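Local coordinates for protein mandelate racemase/muconate lactonizing enzyme/Enolase superfamily (Rhodobacter sphaeroides, PDB 2HZG) that belongs to the enolase superfamily, pairing an alpha+beta capping domain with a modified TIM barrel that carries a bound sodium ion, at residues 41-46 against 305-310; 342-347 against 362-367. All coordinates share one frame; numbering follows the deposited sequence.

Contact 1: 41-46 against 305-310; sequences WGECEA and TFTSHL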
ATOM      1  N   TRP A  41      -3.629  12.207 -21.441  1.00 15.26           N
ATOM      2  CA  TRP A  41      -4.091  12.569 -20.112  1.00 14.94           C
ATOM      3  C   TRP A  41      -4.487  11.334 -19.353  1.00 14.70           C
ATOM      4  O   TRP A  41      -5.003  10.363 -19.933  1.00 13.56           O
ATOM      5  CB  TRP A  41      -5.326  13.469 -20.190  1.00 15.24           C
ATOM      6  CG  TRP A  41      -5.048  14.873 -20.527  1.00 14.94           C
ATOM      7  CD1 TRP A  41      -5.018  15.424 -21.792  1.00 15.57           C
ATOM      8  CD2 TRP A  41      -4.795  15.949 -19.611  1.00 16.47           C
ATOM      9  NE1 TRP A  41      -4.760  16.776 -21.708  1.00 15.69           N
ATOM     10  CE2 TRP A  41      -4.616  17.127 -20.388  1.00 14.90           C
ATOM     11  CE3 TRP A  41      -4.706  16.040 -18.207  1.00 17.40           C
ATOM     12  CZ2 TRP A  41      -4.356  18.374 -19.811  1.00 15.27           C
ATOM     13  CZ3 TRP A  41      -4.438  17.287 -17.637  1.00 15.42           C
ATOM     14  CH2 TRP A  41      -4.258  18.434 -18.442  1.00 16.37           C
ATOM     15  N   GLY A  42      -4.283  11.400 -18.043  1.00 14.36           N
ATOM     16  CA  GLY A  42      -4.754  10.360 -17.139  1.00 14.39           C
ATOM     17  C   GLY A  42      -5.178  10.977 -15.812  1.00 14.47           C
ATOM     18  O   GLY A  42      -4.987  12.174 -15.583  1.00 13.68           O
ATOM     19  N   GLU A  43      -5.752  10.152 -14.943  1.00 14.71           N
ATOM     20  CA  GLU A  43      -6.239  10.601 -13.655  1.00 15.79           C
ATOM     21  C   GLU A  43      -5.862   9.558 -12.580  1.00 15.61           C
ATOM     22  O   GLU A  43      -6.083   8.356 -12.759  1.00 15.62           O
ATOM     23  CB  GLU A  43      -7.758  10.802 -13.716  1.00 15.82           C
ATOM     24  CG  GLU A  43      -8.413  11.319 -12.416  1.00 18.73           C
ATOM     25  CD  GLU A  43      -9.910  11.591 -12.603  1.00 23.22           C
ATOM     26  OE1 GLU A  43     -10.325  11.880 -13.756  1.00 22.52           O
ATOM     27  OE2 GLU A  43     -10.668  11.506 -11.604  1.00 24.84           O
ATOM     28  N   CYS A  44      -5.268  10.032 -11.484  1.00 16.05           N
ATOM     29  CA  CYS A  44      -4.971   9.169 -10.336  1.00 17.09           C
ATOM     30  C   CYS A  44      -6.157   9.224  -9.380  1.00 17.76           C
ATOM     31  O   CYS A  44      -6.602  10.311  -9.007  1.00 18.48           O
ATOM     32  CB  CYS A  44      -3.729   9.670  -9.587  1.00 16.28           C
ATOM     33  SG  CYS A  44      -2.254   9.838 -10.588  1.00 16.19           S
ATOM     34  N   GLU A  45      -6.673   8.067  -8.988  1.00 18.08           N
ATOM     35  CA  GLU A  45      -7.726   8.051  -7.975  1.00 18.90           C
ATOM     36  C   GLU A  45      -7.045   7.874  -6.618  1.00 18.50           C
ATOM     37  O   GLU A  45      -6.939   6.770  -6.082  1.00 19.06           O
ATOM     38  CB  GLU A  45      -8.786   6.962  -8.255  1.00 18.63           C
ATOM     39  CG  GLU A  45      -9.922   6.912  -7.216  1.00 21.33           C
ATOM     40  CD  GLU A  45     -10.581   8.278  -6.896  1.00 25.34           C
ATOM     41  OE1 GLU A  45     -10.564   9.200  -7.743  1.00 25.72           O
ATOM     42  OE2 GLU A  45     -11.140   8.419  -5.777  1.00 27.38           O
ATOM     43  N   ALA A  46      -6.561   8.982  -6.076  1.00 17.83           N
ATOM     44  CA  ALA A  46      -5.566   8.919  -5.030  1.00 17.38           C
ATOM     45  C   ALA A  46      -5.530  10.270  -4.374  1.00 17.45           C
ATOM     46  O   ALA A  46      -6.019  11.255  -4.948  1.00 17.86           O
ATOM     47  CB  ALA A  46      -4.199   8.627  -5.643  1.00 17.31           C
ATOM     48  N   THR A 305     -15.715   2.934 -10.712  1.00 15.03           N
ATOM     49  CA  THR A 305     -15.608   4.343 -11.088  1.00 16.15           C
ATOM     50  C   THR A 305     -16.605   5.167 -10.296  1.00 15.76           C
ATOM     51  O   THR A 305     -17.790   4.890 -10.351  1.00 15.67           O
ATOM     52  CB  THR A 305     -15.939   4.584 -12.584  1.00 15.86           C
ATOM     53  OG1 THR A 305     -15.111   3.751 -13.394  1.00 18.64           O
ATOM     54  CG2 THR A 305     -15.707   6.058 -12.957  1.00 18.47           C
ATOM     55  N   PHE A 306     -16.127   6.191  -9.597  1.00 15.72           N
ATOM     56  CA  PHE A 306     -17.041   7.087  -8.893  1.00 16.89           C
ATOM     57  C   PHE A 306     -16.804   8.562  -9.293  1.00 16.66           C
ATOM     58  O   PHE A 306     -17.326   9.487  -8.660  1.00 16.15           O
ATOM     59  CB  PHE A 306     -16.918   6.890  -7.356  1.00 16.66           C
ATOM     60  CG  PHE A 306     -18.199   7.182  -6.596  1.00 16.78           C
ATOM     61  CD1 PHE A 306     -19.338   6.385  -6.781  1.00 16.35           C
ATOM     62  CD2 PHE A 306     -18.261   8.238  -5.687  1.00 17.06           C
ATOM     63  CE1 PHE A 306     -20.499   6.630  -6.070  1.00 15.15           C
ATOM     64  CE2 PHE A 306     -19.450   8.515  -4.979  1.00 17.89           C
ATOM     65  CZ  PHE A 306     -20.568   7.707  -5.184  1.00 17.18           C
ATOM     66  N   THR A 307     -16.026   8.777 -10.351  1.00 16.37           N
ATOM     67  CA  THR A 307     -15.492  10.113 -10.615  1.00 17.44           C
ATOM     68  C   THR A 307     -15.763  10.588 -12.063  1.00 17.62           C
ATOM     69  O   THR A 307     -16.891  10.420 -12.554  1.00 18.70           O
ATOM     70  CB  THR A 307     -13.989  10.191 -10.200  1.00 18.03           C
ATOM     71  OG1 THR A 307     -13.259   9.183 -10.909  1.00 19.79           O
ATOM     72  CG2 THR A 307     -13.844   9.936  -8.701  1.00 17.37           C
ATOM     73  N   SER A 308     -14.772  11.195 -12.725  1.00 16.30           N
ATOM     74  CA  SER A 308     -14.966  11.815 -14.053  1.00 15.19           C
ATOM     75  C   SER A 308     -15.205  10.785 -15.174  1.00 14.62           C
ATOM     76  O   SER A 308     -15.017   9.587 -15.000  1.00 13.88           O
ATOM     77  CB  SER A 308     -13.752  12.670 -14.430  1.00 14.95           C
ATOM     78  OG  SER A 308     -12.663  11.816 -14.805  1.00 15.39           O
ATOM     79  N   HIS A 309     -15.579  11.255 -16.358  1.00 14.19           N
ATOM     80  CA  HIS A 309     -15.658  10.326 -17.486  1.00 13.96           C
ATOM     81  C   HIS A 309     -14.291   9.948 -18.035  1.00 13.32           C
ATOM     82  O   HIS A 309     -14.181   8.949 -18.707  1.00 13.52           O
ATOM     83  CB  HIS A 309     -16.574  10.842 -18.593  1.00 13.90           C
ATOM     84  CG  HIS A 309     -18.024  10.673 -18.275  1.00 16.67           C
ATOM     85  ND1 HIS A 309     -18.975  10.413 -19.237  1.00 15.75           N
ATOM     86  CD2 HIS A 309     -18.684  10.697 -17.091  1.00 18.39           C
ATOM     87  CE1 HIS A 309     -20.161  10.297 -18.663  1.00 19.24           C
ATOM     88  NE2 HIS A 309     -20.014  10.469 -17.363  1.00 20.12           N
ATOM     89  N   LEU A 310     -13.254  10.725 -17.737  1.00 13.60           N
ATOM     90  CA  LEU A 310     -11.892  10.282 -18.081  1.00 14.32           C
ATOM     91  C   LEU A 310     -11.541   8.988 -17.313  1.00 13.85           C
ATOM     92  O   LEU A 310     -11.050   8.024 -17.894  1.00 13.16           O
ATOM     93  CB  LEU A 310     -10.861  11.382 -17.818  1.00 14.15           C
ATOM     94  CG  LEU A 310      -9.392  11.032 -18.148  1.00 17.00           C
ATOM     95  CD1 LEU A 310      -9.203  10.790 -19.668  1.00 16.65           C
ATOM     96  CD2 LEU A 310      -8.439  12.117 -17.607  1.00 15.94           C
TER
HETATM   97  O   HOH W   1     -12.791  13.008 -11.193  1.00 25.23           O
HETATM   98  O   HOH W   2     -10.579   8.948 -10.340  1.00 29.20           O
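Strand 38-44 runs past the start of helix 309-316 in nearly the reverse direction, the end-to-end lines of 41-45 and 307-310 lying 160° apart, with the CA atoms of Glu43 and Leu310 7.2 Å from each other. The contact joins the two domains of the enolase-superfamily fold: the strand is the third of the antiparallel sheet of the N-terminal capping domain, and the helix follows barrel strand 300-303. Glu43 carries most of the polar contact. Its CG stands anti to the backbone N (chi1 -178°) and the chain stays extended, which delivers the carboxylate to the residue before the helix. There Ser308 OG donates to Glu43 OE1 over 2.6 Å, using the syn lone pair of the carboxylate. Ser308 is also the N-cap, its OG accepting from the backbone N of Ala311, so one hydroxyl ties the helix start to the strand. The other carboxylate oxygen, Glu43 OE2, accepts a hydrogen bond from a water 2.6 Å away, which in turn weakly accepts one from Ser308 N. Next to these polar groups Leu310 lays CD2 against the backbone of Gly42, 3.9 Å from its C, and reaches CB of Trp41, whose indole packs against the ring of Phe11. Farther along, Glu45 bends at chi2 and brings OE1 to 3.5 Å from the methyl CG2 of Thr307. The side chain of Glu45 is about 10 Å from a bound sodium ion. A second water, close to Glu43 OE2, also lies 2.7 Å from Thr307 OG1 and 2.6 Å from Glu45 OE1.

Contact 2: 342-347 against 362-367; sequences TGDHIR and LGLQVA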
ATOM      1  N   THR A 342     -13.881  16.542 -18.189  1.00 14.80           N
ATOM      2  CA  THR A 342     -13.860  16.288 -19.625  1.00 15.47           C
ATOM      3  C   THR A 342     -14.835  17.224 -20.347  1.00 16.43           C
ATOM      4  O   THR A 342     -15.917  17.561 -19.810  1.00 15.94           O
ATOM      5  CB  THR A 342     -14.167  14.828 -19.982  1.00 15.93           C
ATOM      6  OG1 THR A 342     -15.446  14.460 -19.456  1.00 16.86           O
ATOM      7  CG2 THR A 342     -13.091  13.889 -19.436  1.00 15.32           C
ATOM      8  N   GLY A 343     -14.444  17.654 -21.549  1.00 16.95           N
ATOM      9  CA  GLY A 343     -15.273  18.563 -22.351  1.00 18.07           C
ATOM     10  C   GLY A 343     -16.416  17.817 -23.004  1.00 18.66           C
ATOM     11  O   GLY A 343     -17.541  18.314 -23.069  1.00 19.74           O
ATOM     12  N   ASP A 344     -16.124  16.609 -23.477  1.00 19.07           N
ATOM     13  CA  ASP A 344     -17.145  15.662 -23.909  1.00 19.40           C
ATOM     14  C   ASP A 344     -17.315  14.545 -22.869  1.00 19.83           C
ATOM     15  O   ASP A 344     -16.537  14.448 -21.904  1.00 19.09           O
ATOM     16  CB  ASP A 344     -16.850  15.105 -25.313  1.00 19.65           C
ATOM     17  CG  ASP A 344     -15.379  14.656 -25.501  1.00 21.80           C
ATOM     18  OD1 ASP A 344     -14.551  14.772 -24.557  1.00 20.28           O
ATOM     19  OD2 ASP A 344     -15.064  14.202 -26.630  1.00 24.54           O
ATOM     20  N   HIS A 345     -18.360  13.732 -23.045  1.00 19.70           N
ATOM     21  CA  HIS A 345     -18.715  12.716 -22.062  1.00 20.02           C
ATOM     22  C   HIS A 345     -19.102  11.432 -22.754  1.00 20.48           C
ATOM     23  O   HIS A 345     -19.376  11.434 -23.959  1.00 20.60           O
ATOM     24  CB  HIS A 345     -19.855  13.215 -21.172  1.00 19.66           C
ATOM     25  CG  HIS A 345     -19.471  14.383 -20.317  1.00 19.40           C
ATOM     26  ND1 HIS A 345     -19.636  15.690 -20.725  1.00 18.41           N
ATOM     27  CD2 HIS A 345     -18.880  14.437 -19.100  1.00 16.95           C
ATOM     28  CE1 HIS A 345     -19.197  16.502 -19.776  1.00 18.43           C
ATOM     29  NE2 HIS A 345     -18.722  15.768 -18.785  1.00 18.11           N
ATOM     30  N   ILE A 346     -19.121  10.338 -22.004  1.00 20.22           N
ATOM     31  CA  ILE A 346     -19.585   9.072 -22.536  1.00 21.34           C
ATOM     32  C   ILE A 346     -21.119   9.072 -22.494  1.00 22.04           C
ATOM     33  O   ILE A 346     -21.727   9.195 -21.416  1.00 22.28           O
ATOM     34  CB  ILE A 346     -19.018   7.846 -21.750  1.00 21.38           C
ATOM     35  CG1 ILE A 346     -17.474   7.822 -21.828  1.00 21.92           C
ATOM     36  CG2 ILE A 346     -19.656   6.548 -22.295  1.00 20.81           C
ATOM     37  CD1 ILE A 346     -16.792   6.730 -21.001  1.00 23.14           C
ATOM     38  N   ARG A 347     -21.725   8.892 -23.660  0.60 22.31           N
ATOM     39  CA  ARG A 347     -23.178   8.942 -23.782  0.60 22.94           C
ATOM     40  C   ARG A 347     -23.761   7.585 -24.183  0.60 22.96           C
ATOM     41  O   ARG A 347     -23.121   6.821 -24.908  0.60 22.88           O
ATOM     42  CB  ARG A 347     -23.591  10.040 -24.778  0.60 23.05           C
ATOM     43  CG  ARG A 347     -23.039  11.428 -24.439  0.60 23.25           C
ATOM     44  CD  ARG A 347     -23.835  12.149 -23.342  0.60 26.43           C
ATOM     45  NE  ARG A 347     -23.343  12.020 -21.960  0.60 26.83           N
ATOM     46  CZ  ARG A 347     -23.369  13.025 -21.075  0.60 28.10           C
ATOM     47  NH1 ARG A 347     -23.819  14.220 -21.456  0.60 28.30           N
ATOM     48  NH2 ARG A 347     -22.943  12.859 -19.817  0.60 24.82           N
ATOM     49  N   LEU A 362      -8.112   7.367 -24.776  1.00 14.95           N
ATOM     50  CA  LEU A 362      -9.243   7.258 -23.862  1.00 14.42           C
ATOM     51  C   LEU A 362     -10.515   7.895 -24.434  1.00 14.60           C
ATOM     52  O   LEU A 362     -11.584   7.793 -23.832  1.00 14.43           O
ATOM     53  CB  LEU A 362      -8.878   7.844 -22.481  1.00 14.09           C
ATOM     54  CG  LEU A 362      -7.755   7.069 -21.746  1.00 14.85           C
ATOM     55  CD1 LEU A 362      -7.332   7.724 -20.414  1.00 15.04           C
ATOM     56  CD2 LEU A 362      -8.152   5.602 -21.506  1.00 13.03           C
ATOM     57  N   GLY A 363     -10.389   8.573 -25.580  1.00 14.97           N
ATOM     58  CA  GLY A 363     -11.553   8.965 -26.379  1.00 15.33           C
ATOM     59  C   GLY A 363     -12.309  10.181 -25.873  1.00 16.41           C
ATOM     60  O   GLY A 363     -13.424  10.448 -26.330  1.00 17.16           O
ATOM     61  N   LEU A 364     -11.697  10.935 -24.958  1.00 16.54           N
ATOM     62  CA  LEU A 364     -12.301  12.122 -24.362  1.00 17.18           C
ATOM     63  C   LEU A 364     -11.257  13.191 -24.174  1.00 17.62           C
ATOM     64  O   LEU A 364     -10.076  12.895 -23.954  1.00 17.64           O
ATOM     65  CB  LEU A 364     -12.965  11.810 -23.004  1.00 17.13           C
ATOM     66  CG  LEU A 364     -14.106  10.786 -23.046  1.00 17.16           C
ATOM     67  CD1 LEU A 364     -14.394  10.264 -21.654  1.00 16.88           C
ATOM     68  CD2 LEU A 364     -15.387  11.361 -23.715  1.00 15.94           C
ATOM     69  N   GLN A 365     -11.695  14.436 -24.262  1.00 17.25           N
ATOM     70  CA  GLN A 365     -10.798  15.569 -24.159  1.00 18.28           C
ATOM     71  C   GLN A 365     -10.880  16.125 -22.738  1.00 17.64           C
ATOM     72  O   GLN A 365     -11.988  16.346 -22.212  1.00 17.58           O
ATOM     73  CB  GLN A 365     -11.224  16.632 -25.189  1.00 18.55           C
ATOM     74  CG  GLN A 365     -10.172  17.678 -25.550  1.00 23.77           C
ATOM     75  CD  GLN A 365      -9.118  17.190 -26.554  1.00 28.08           C
ATOM     76  OE1 GLN A 365      -8.149  17.898 -26.807  1.00 33.62           O
ATOM     77  NE2 GLN A 365      -9.277  15.973 -27.089  1.00 30.04           N
ATOM     78  N   VAL A 366      -9.724  16.360 -22.118  1.00 16.45           N
ATOM     79  CA  VAL A 366      -9.702  17.046 -20.828  1.00 16.90           C
ATOM     80  C   VAL A 366      -9.973  18.521 -21.082  1.00 17.22           C
ATOM     81  O   VAL A 366      -9.389  19.105 -21.998  1.00 17.25           O
ATOM     82  CB  VAL A 366      -8.362  16.782 -20.049  1.00 16.64           C
ATOM     83  CG1 VAL A 366      -8.120  17.810 -18.961  1.00 16.27           C
ATOM     84  CG2 VAL A 366      -8.394  15.375 -19.474  1.00 16.57           C
ATOM     85  N   ALA A 367     -10.881  19.106 -20.299  1.00 17.31           N
ATOM     86  CA  ALA A 367     -11.251  20.497 -20.490  1.00 17.94           C
ATOM     87  C   ALA A 367     -10.293  21.429 -19.752  1.00 18.34           C
ATOM     88  O   ALA A 367     -10.170  21.374 -18.525  1.00 18.88           O
ATOM     89  CB  ALA A 367     -12.712  20.732 -20.059  1.00 17.16           C
TER
HETATM   90  O   HOH W   3     -13.211  12.723 -27.738  1.00 23.80           O
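Asp344 CG sits between its own backbone N and carbonyl carbon (chi1 46°), while Leu364 CG is anti to its carbonyl carbon (chi1 -61°); these turns bring the carboxylate beside CD2 of the leucine and in front of the next peptide N-H. The two segments belong to the long loop region between helices 336-340 and 368-374 of the barrel domain, joined through a single beta bridge of Thr342 with Val366. In it Gly343 N donates to Gln365 O over 2.9 Å, and the same carbonyl receives a CA-H...O contact from Thr342 CA at 3.2 Å. The other polar tie uses a side chain: Gln365 N donates to Asp344 OD1 over 2.9 Å, almost straight at 175° and onto the syn lone pair. Two bonds thus grip both backbone polar groups of Gln365. The hydroxyl of Thr342 turns back within its own segment, OG1 donating to Asp344 O over 2.7 Å and so linking the two ends of 342-344. Among the apolar side chains, Leu364 lies between Thr342 CG2 near its CB and Ile346, whose chain it meets at about a right angle, with CG1 and Leu364 CD1 3.9 Å apart. Helix 309-316 packs on these side chains, His309 against Leu364, Leu310 against Thr342 and Leu312 against Ile346. At the Gly363 end a water donates to both Asp344 OD2, at 2.6 Å, and Gly363 O, at 2.7 Å.

In the fold
From the N terminus, the chain forms strand 38-44 of the capping domain, then helices 48-56, 79-92 and 99-118 and seven of the eight barrel strands before 305-310 returns to it. Contact 1 therefore closes a loop of 258 residues. Contact 2 opens only afterwards and closes a short one of 14 residues without helix or strand; the two are in series, neither nested nor crossed. In space they adjoin, their centres about 12 Å apart. His309 probably hydrogen-bonds through ND1 to Ile346 N, and Trp41 packs on Val366. Contact 1 joins the capping sheet to the barrel, and contact 2 ties two parts of the late loop region together beside the same helix, 309-316.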